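Local coordinates for protein Cow rumen GH26 endo-mannanase (Metagenome, PDB 6UEH) that probably hydrolyses internal beta-1,4-mannosidic bonds of mannans such as galactomannan, and carries a CBM6-type accessory domain beside its catalytic barrel, at residues T64-G75 and V91-F102. Residues are numbered along the deposited sequence; the frame is centred on the assembly and turned at random.
Sequences TAKVAQILDKGG and VPYYDTWTDFDF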
ATOM      1  N   THR A  64     -22.674   7.780  -6.453  1.00 17.30           N
ATOM      2  CA  THR A  64     -23.327   8.233  -5.235  1.00 19.91           C
ATOM      3  C   THR A  64     -24.800   7.840  -5.291  1.00 19.90           C
ATOM      4  O   THR A  64     -25.377   7.731  -6.373  1.00 18.89           O
ATOM      5  CB  THR A  64     -23.189   9.759  -5.058  1.00 23.04           C
ATOM      6  OG1 THR A  64     -21.834  10.148  -5.316  1.00 25.10           O
ATOM      7  CG2 THR A  64     -23.572  10.189  -3.646  1.00 25.20           C
ATOM      8  N   ALA A  65     -25.405   7.610  -4.133  1.00 19.50           N
ATOM      9  CA  ALA A  65     -26.820   7.275  -4.094  1.00 17.09           C
ATOM     10  C   ALA A  65     -27.478   7.817  -2.835  1.00 17.39           C
ATOM     11  O   ALA A  65     -26.847   7.909  -1.780  1.00 17.10           O
ATOM     12  CB  ALA A  65     -27.011   5.767  -4.187  1.00 15.23           C
ATOM     13  N   LYS A  66     -28.744   8.198  -2.965  1.00 17.50           N
ATOM     14  CA  LYS A  66     -29.552   8.584  -1.819  1.00 19.02           C
ATOM     15  C   LYS A  66     -30.153   7.318  -1.231  1.00 16.30           C
ATOM     16  O   LYS A  66     -31.043   6.706  -1.831  1.00 15.55           O
ATOM     17  CB  LYS A  66     -30.647   9.570  -2.222  1.00 23.10           C
ATOM     18  CG  LYS A  66     -31.374  10.195  -1.045  1.00 26.26           C
ATOM     19  CD  LYS A  66     -30.601  11.375  -0.491  1.00 28.91           C
ATOM     20  CE  LYS A  66     -30.536  12.504  -1.508  1.00 31.69           C
ATOM     21  NZ  LYS A  66     -29.777  13.675  -0.988  1.00 33.57           N
ATOM     22  N   VAL A  67     -29.655   6.909  -0.071  1.00 13.98           N
ATOM     23  CA  VAL A  67     -30.013   5.604   0.464  1.00 13.34           C
ATOM     24  C   VAL A  67     -30.556   5.653   1.884  1.00 13.61           C
ATOM     25  O   VAL A  67     -30.532   6.689   2.548  1.00 13.84           O
ATOM     26  CB  VAL A  67     -28.803   4.645   0.460  1.00 13.01           C
ATOM     27  CG1 VAL A  67     -28.181   4.574  -0.926  1.00 12.29           C
ATOM     28  CG2 VAL A  67     -27.776   5.088   1.492  1.00 14.26           C
ATOM     29  N   ALA A  68     -31.064   4.509   2.326  1.00 11.77           N
ATOM     30  CA  ALA A  68     -31.401   4.281   3.718  1.00 12.14           C
ATOM     31  C   ALA A  68     -31.085   2.827   4.032  1.00 13.28           C
ATOM     32  O   ALA A  68     -30.942   2.009   3.124  1.00 13.13           O
ATOM     33  CB  ALA A  68     -32.862   4.594   3.991  1.00 12.46           C
ATOM     34  N   GLN A  69     -30.967   2.507   5.313  1.00 14.35           N
ATOM     35  CA  GLN A  69     -30.632   1.151   5.727  1.00 15.28           C
ATOM     36  C   GLN A  69     -31.069   0.958   7.172  1.00 16.46           C
ATOM     37  O   GLN A  69     -30.431   1.472   8.091  1.00 17.43           O
ATOM     38  CB  GLN A  69     -29.130   0.897   5.561  1.00 15.42           C
ATOM     39  CG  GLN A  69     -28.712  -0.562   5.664  1.00 15.51           C
ATOM     40  CD  GLN A  69     -28.621  -1.043   7.099  1.00 15.91           C
ATOM     41  OE1 GLN A  69     -29.351  -1.943   7.509  1.00 17.02           O
ATOM     42  NE2 GLN A  69     -27.723  -0.440   7.870  1.00 16.70           N
ATOM     43  N   ILE A  70     -32.163   0.228   7.370  1.00 15.49           N
ATOM     44  CA  ILE A  70     -32.769   0.138   8.693  1.00 15.64           C
ATOM     45  C   ILE A  70     -32.838  -1.282   9.255  1.00 15.68           C
ATOM     46  O   ILE A  70     -33.478  -1.511  10.277  1.00 15.14           O
ATOM     47  CB  ILE A  70     -34.200   0.719   8.689  1.00 16.34           C
ATOM     48  CG1 ILE A  70     -35.091  -0.068   7.724  1.00 16.48           C
ATOM     49  CG2 ILE A  70     -34.177   2.194   8.321  1.00 16.68           C
ATOM     50  CD1 ILE A  70     -36.558   0.310   7.803  1.00 17.40           C
ATOM     51  N   LEU A  71     -32.181  -2.234   8.602  1.00 15.61           N
ATOM     52  CA  LEU A  71     -32.194  -3.607   9.102  1.00 17.07           C
ATOM     53  C   LEU A  71     -31.169  -3.817  10.220  1.00 18.22           C
ATOM     54  O   LEU A  71     -31.454  -4.475  11.222  1.00 18.45           O
ATOM     55  CB  LEU A  71     -31.940  -4.598   7.964  1.00 17.60           C
ATOM     56  CG  LEU A  71     -32.122  -6.065   8.353  1.00 19.41           C
ATOM     57  CD1 LEU A  71     -33.545  -6.306   8.839  1.00 19.78           C
ATOM     58  CD2 LEU A  71     -31.774  -6.992   7.192  1.00 19.31           C
ATOM     59  N   ASP A  72     -29.978  -3.249  10.046  1.00 17.86           N
ATOM     60  CA  ASP A  72     -28.893  -3.429  11.007  1.00 19.38           C
ATOM     61  C   ASP A  72     -28.447  -2.104  11.621  1.00 19.33           C
ATOM     62  O   ASP A  72     -27.984  -1.210  10.911  1.00 18.32           O
ATOM     63  CB  ASP A  72     -27.695  -4.113  10.340  1.00 21.00           C
ATOM     64  CG  ASP A  72     -28.014  -5.517   9.859  1.00 23.34           C
ATOM     65  OD1 ASP A  72     -28.802  -6.216  10.529  1.00 25.95           O
ATOM     66  OD2 ASP A  72     -27.472  -5.924   8.810  1.00 22.81           O
ATOM     67  N   LYS A  73     -28.582  -1.987  12.940  1.00 21.09           N
ATOM     68  CA  LYS A  73     -28.148  -0.790  13.662  1.00 23.71           C
ATOM     69  C   LYS A  73     -26.643  -0.561  13.528  1.00 24.13           C
ATOM     70  O   LYS A  73     -26.175   0.579  13.542  1.00 26.04           O
ATOM     71  CB  LYS A  73     -28.513  -0.887  15.147  1.00 27.53           C
ATOM     72  CG  LYS A  73     -29.982  -1.149  15.441  1.00 30.33           C
ATOM     73  CD  LYS A  73     -30.860   0.051  15.123  1.00 32.35           C
ATOM     74  CE  LYS A  73     -32.290  -0.196  15.590  1.00 34.60           C
ATOM     75  NZ  LYS A  73     -33.223   0.897  15.201  1.00 35.07           N
ATOM     76  N   GLY A  74     -25.887  -1.648  13.410  1.00 21.52           N
ATOM     77  CA  GLY A  74     -24.441  -1.558  13.351  1.00 23.04           C
ATOM     78  C   GLY A  74     -23.886  -1.414  11.947  1.00 22.66           C
ATOM     79  O   GLY A  74     -22.670  -1.429  11.753  1.00 23.61           O
ATOM     80  N   GLY A  75     -24.775  -1.268  10.969  1.00 22.05           N
ATOM     81  CA  GLY A  75     -24.370  -1.143   9.580  1.00 21.65           C
ATOM     82  C   GLY A  75     -24.478  -2.462   8.837  1.00 21.40           C
ATOM     83  O   GLY A  75     -24.476  -3.527   9.449  1.00 23.29           O
ATOM     84  N   VAL A  91     -22.746   0.221   4.610  1.00 19.36           N
ATOM     85  CA  VAL A  91     -23.688   1.321   4.788  1.00 18.31           C
ATOM     86  C   VAL A  91     -24.213   1.325   6.218  1.00 18.24           C
ATOM     87  O   VAL A  91     -24.833   0.355   6.658  1.00 16.54           O
ATOM     88  CB  VAL A  91     -24.867   1.231   3.800  1.00 18.08           C
ATOM     89  CG1 VAL A  91     -25.905   2.304   4.102  1.00 18.80           C
ATOM     90  CG2 VAL A  91     -24.368   1.359   2.371  1.00 17.74           C
ATOM     91  N   PRO A  92     -23.946   2.411   6.957  1.00 17.47           N
ATOM     92  CA  PRO A  92     -24.409   2.534   8.343  1.00 18.64           C
ATOM     93  C   PRO A  92     -25.930   2.514   8.455  1.00 17.78           C
ATOM     94  O   PRO A  92     -26.630   2.602   7.446  1.00 17.31           O
ATOM     95  CB  PRO A  92     -23.855   3.896   8.782  1.00 20.22           C
ATOM     96  CG  PRO A  92     -22.713   4.165   7.854  1.00 19.36           C
ATOM     97  CD  PRO A  92     -23.120   3.559   6.544  1.00 16.78           C
ATOM     98  N   TYR A  93     -26.433   2.388   9.678  1.00 18.60           N
ATOM     99  CA  TYR A  93     -27.860   2.523   9.923  1.00 18.38           C
ATOM    100  C   TYR A  93     -28.314   3.932   9.561  1.00 18.54           C
ATOM    101  O   TYR A  93     -27.897   4.910  10.187  1.00 19.76           O
ATOM    102  CB  TYR A  93     -28.190   2.212  11.384  1.00 20.37           C
ATOM    103  CG  TYR A  93     -29.654   2.352  11.737  1.00 22.32           C
ATOM    104  CD1 TYR A  93     -30.542   1.305  11.529  1.00 21.81           C
ATOM    105  CD2 TYR A  93     -30.147   3.527  12.293  1.00 23.61           C
ATOM    106  CE1 TYR A  93     -31.879   1.424  11.857  1.00 22.07           C
ATOM    107  CE2 TYR A  93     -31.483   3.656  12.623  1.00 24.16           C
ATOM    108  CZ  TYR A  93     -32.344   2.602  12.401  1.00 23.69           C
ATOM    109  OH  TYR A  93     -33.673   2.726  12.728  1.00 23.81           O
ATOM    110  N   TYR A  94     -29.152   4.028   8.535  1.00 17.38           N
ATOM    111  CA  TYR A  94     -29.730   5.300   8.112  1.00 18.16           C
ATOM    112  C   TYR A  94     -31.247   5.187   8.095  1.00 16.29           C
ATOM    113  O   TYR A  94     -31.798   4.485   7.250  1.00 13.76           O
ATOM    114  CB  TYR A  94     -29.233   5.700   6.718  1.00 18.77           C
ATOM    115  CG  TYR A  94     -27.776   6.098   6.631  1.00 20.96           C
ATOM    116  CD1 TYR A  94     -27.166   6.828   7.644  1.00 21.54           C
ATOM    117  CD2 TYR A  94     -27.014   5.749   5.522  1.00 21.21           C
ATOM    118  CE1 TYR A  94     -25.833   7.193   7.554  1.00 23.72           C
ATOM    119  CE2 TYR A  94     -25.689   6.110   5.424  1.00 22.30           C
ATOM    120  CZ  TYR A  94     -25.101   6.829   6.439  1.00 23.53           C
ATOM    121  OH  TYR A  94     -23.775   7.185   6.333  1.00 24.40           O
ATOM    122  N   ASP A  95     -31.921   5.874   9.013  1.00 16.70           N
ATOM    123  CA  ASP A  95     -33.378   5.808   9.082  1.00 18.32           C
ATOM    124  C   ASP A  95     -34.012   6.969   8.318  1.00 19.16           C
ATOM    125  O   ASP A  95     -35.235   7.125   8.290  1.00 19.91           O
ATOM    126  CB  ASP A  95     -33.851   5.795  10.541  1.00 21.47           C
ATOM    127  CG  ASP A  95     -33.629   7.122  11.253  1.00 25.21           C
ATOM    128  OD1 ASP A  95     -32.847   7.966  10.764  1.00 25.73           O
ATOM    129  OD2 ASP A  95     -34.236   7.312  12.327  1.00 27.24           O
ATOM    130  N   THR A  96     -33.153   7.776   7.706  1.00 18.61           N
ATOM    131  CA  THR A  96     -33.552   8.931   6.913  1.00 19.12           C
ATOM    132  C   THR A  96     -32.729   8.910   5.630  1.00 18.09           C
ATOM    133  O   THR A  96     -31.610   8.396   5.628  1.00 16.76           O
ATOM    134  CB  THR A  96     -33.323  10.252   7.678  1.00 22.59           C
ATOM    135  OG1 THR A  96     -33.879  10.145   8.993  1.00 25.57           O
ATOM    136  CG2 THR A  96     -33.966  11.426   6.958  1.00 18.53           C
ATOM    137  N   TRP A  97     -33.276   9.443   4.541  1.00 16.78           N
ATOM    138  CA  TRP A  97     -32.564   9.450   3.266  1.00 16.69           C
ATOM    139  C   TRP A  97     -31.224  10.169   3.389  1.00 18.09           C
ATOM    140  O   TRP A  97     -31.158  11.314   3.833  1.00 19.15           O
ATOM    141  CB  TRP A  97     -33.417  10.092   2.172  1.00 16.44           C
ATOM    142  CG  TRP A  97     -34.642   9.305   1.857  1.00 15.19           C
ATOM    143  CD1 TRP A  97     -35.938   9.692   2.038  1.00 15.90           C
ATOM    144  CD2 TRP A  97     -34.691   7.975   1.322  1.00 14.50           C
ATOM    145  NE1 TRP A  97     -36.791   8.690   1.641  1.00 15.44           N
ATOM    146  CE2 TRP A  97     -36.050   7.625   1.198  1.00 14.99           C
ATOM    147  CE3 TRP A  97     -33.714   7.049   0.933  1.00 13.81           C
ATOM    148  CZ2 TRP A  97     -36.459   6.389   0.700  1.00 15.47           C
ATOM    149  CZ3 TRP A  97     -34.124   5.820   0.441  1.00 12.54           C
ATOM    150  CH2 TRP A  97     -35.483   5.502   0.330  1.00 13.00           C
ATOM    151  N   THR A  98     -30.159   9.477   2.995  1.00 18.03           N
ATOM    152  CA  THR A  98     -28.801   9.971   3.180  1.00 18.63           C
ATOM    153  C   THR A  98     -27.941   9.693   1.948  1.00 17.57           C
ATOM    154  O   THR A  98     -27.972   8.592   1.401  1.00 14.88           O
ATOM    155  CB  THR A  98     -28.139   9.318   4.414  1.00 20.27           C
ATOM    156  OG1 THR A  98     -29.036   9.376   5.533  1.00 20.42           O
ATOM    157  CG2 THR A  98     -26.835  10.024   4.768  1.00 22.34           C
ATOM    158  N   ASP A  99     -27.182  10.690   1.505  1.00 18.43           N
ATOM    159  CA  ASP A  99     -26.229  10.475   0.421  1.00 20.54           C
ATOM    160  C   ASP A  99     -25.099   9.567   0.886  1.00 20.53           C
ATOM    161  O   ASP A  99     -24.494   9.807   1.930  1.00 21.50           O
ATOM    162  CB  ASP A  99     -25.654  11.800  -0.082  1.00 24.60           C
ATOM    163  CG  ASP A  99     -26.572  12.501  -1.057  1.00 28.52           C
ATOM    164  OD1 ASP A  99     -27.406  11.817  -1.685  1.00 28.64           O
ATOM    165  OD2 ASP A  99     -26.454  13.735  -1.201  1.00 32.17           O
ATOM    166  N   PHE A 100     -24.821   8.523   0.113  1.00 19.12           N
ATOM    167  CA  PHE A 100     -23.711   7.632   0.419  1.00 18.43           C
ATOM    168  C   PHE A 100     -22.739   7.562  -0.754  1.00 19.67           C
ATOM    169  O   PHE A 100     -23.152   7.465  -1.907  1.00 18.82           O
ATOM    170  CB  PHE A 100     -24.212   6.228   0.772  1.00 17.26           C
ATOM    171  CG  PHE A 100     -23.132   5.318   1.286  1.00 17.74           C
ATOM    172  CD1 PHE A 100     -22.788   5.322   2.628  1.00 18.08           C
ATOM    173  CD2 PHE A 100     -22.450   4.472   0.427  1.00 17.85           C
ATOM    174  CE1 PHE A 100     -21.788   4.496   3.106  1.00 19.29           C
ATOM    175  CE2 PHE A 100     -21.447   3.643   0.897  1.00 19.10           C
ATOM    176  CZ  PHE A 100     -21.118   3.654   2.238  1.00 19.75           C
ATOM    177  N   ASP A 101     -21.447   7.609  -0.440  1.00 20.91           N
ATOM    178  CA  ASP A 101     -20.384   7.568  -1.441  1.00 20.76           C
ATOM    179  C   ASP A 101     -20.011   6.123  -1.758  1.00 19.40           C
ATOM    180  O   ASP A 101     -19.428   5.426  -0.926  1.00 20.96           O
ATOM    181  CB  ASP A 101     -19.166   8.358  -0.938  1.00 23.61           C
ATOM    182  CG  ASP A 101     -17.991   8.336  -1.906  1.00 26.13           C
ATOM    183  OD1 ASP A 101     -18.161   7.950  -3.083  1.00 26.80           O
ATOM    184  OD2 ASP A 101     -16.883   8.727  -1.483  1.00 27.80           O
ATOM    185  N   PHE A 102     -20.356   5.677  -2.963  1.00 17.28           N
ATOM    186  CA  PHE A 102     -20.045   4.320  -3.394  1.00 17.42           C
ATOM    187  C   PHE A 102     -18.764   4.267  -4.228  1.00 17.99           C
ATOM    188  O   PHE A 102     -18.546   3.318  -4.980  1.00 17.69           O
ATOM    189  CB  PHE A 102     -21.214   3.724  -4.185  1.00 16.34           C
ATOM    190  CG  PHE A 102     -22.339   3.223  -3.319  1.00 16.00           C
ATOM    191  CD1 PHE A 102     -22.203   2.045  -2.598  1.00 17.49           C
ATOM    192  CD2 PHE A 102     -23.531   3.921  -3.230  1.00 16.50           C
ATOM    193  CE1 PHE A 102     -23.233   1.580  -1.800  1.00 17.22           C
ATOM    194  CE2 PHE A 102     -24.567   3.457  -2.436  1.00 17.36           C
ATOM    195  CZ  PHE A 102     -24.417   2.285  -1.719  1.00 16.94           C
TER
HETATM  196  O   HOH W   1     -24.733   2.167  11.880  1.00 21.03           O
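Q69 NE2 is held by three carbonyl oxygens. Two belong to the facing segment: V91 O lies 3.2 Å from Q69 NE2 and P92 O a little farther, both through weak bonds. The third is D72 O, 3.1 Å from Q69 NE2 and nearly in the amide plane. Q69 OE1 takes the N-H of D72, N to OE1 2.9 Å, on a lone pair. CG is anti to the backbone N and the chain bends at chi2 (-79°), which puts the amide between D72 and the V91 and P92 carbonyls. With an alanine in place of Q69, D72 N would probably lose its acceptor and the 70-75 loop its tie to 91-92.

The backbones pair antiparallel, A65 with F100 and V67 with T98. Beyond them a beta bulge shifts the register by two, and Q69 pairs with Y94. V67 CG2 packs on F100 CB, 3.8 Å away, and CG1 meets the edge of the F102 ring. K73 lies alongside Y93; its CD sits over one ring face, and NZ makes a weak bond to Y93 OH. K66 bends to form a salt bridge with D99, NZ to OD1 3.1 Å, a weak hydrogen bond.

The chain crosses between the two sheets of a beta-sandwich, as in CBM6 modules: 91-94 closes edge strand 85-94 of the four-stranded sheet, and 97-102 begins strand 97-107 of the other. Strand 59-69 is flanked by 97-107 and 123-132. F102 reaches F116 and I80 of the four-stranded sheet.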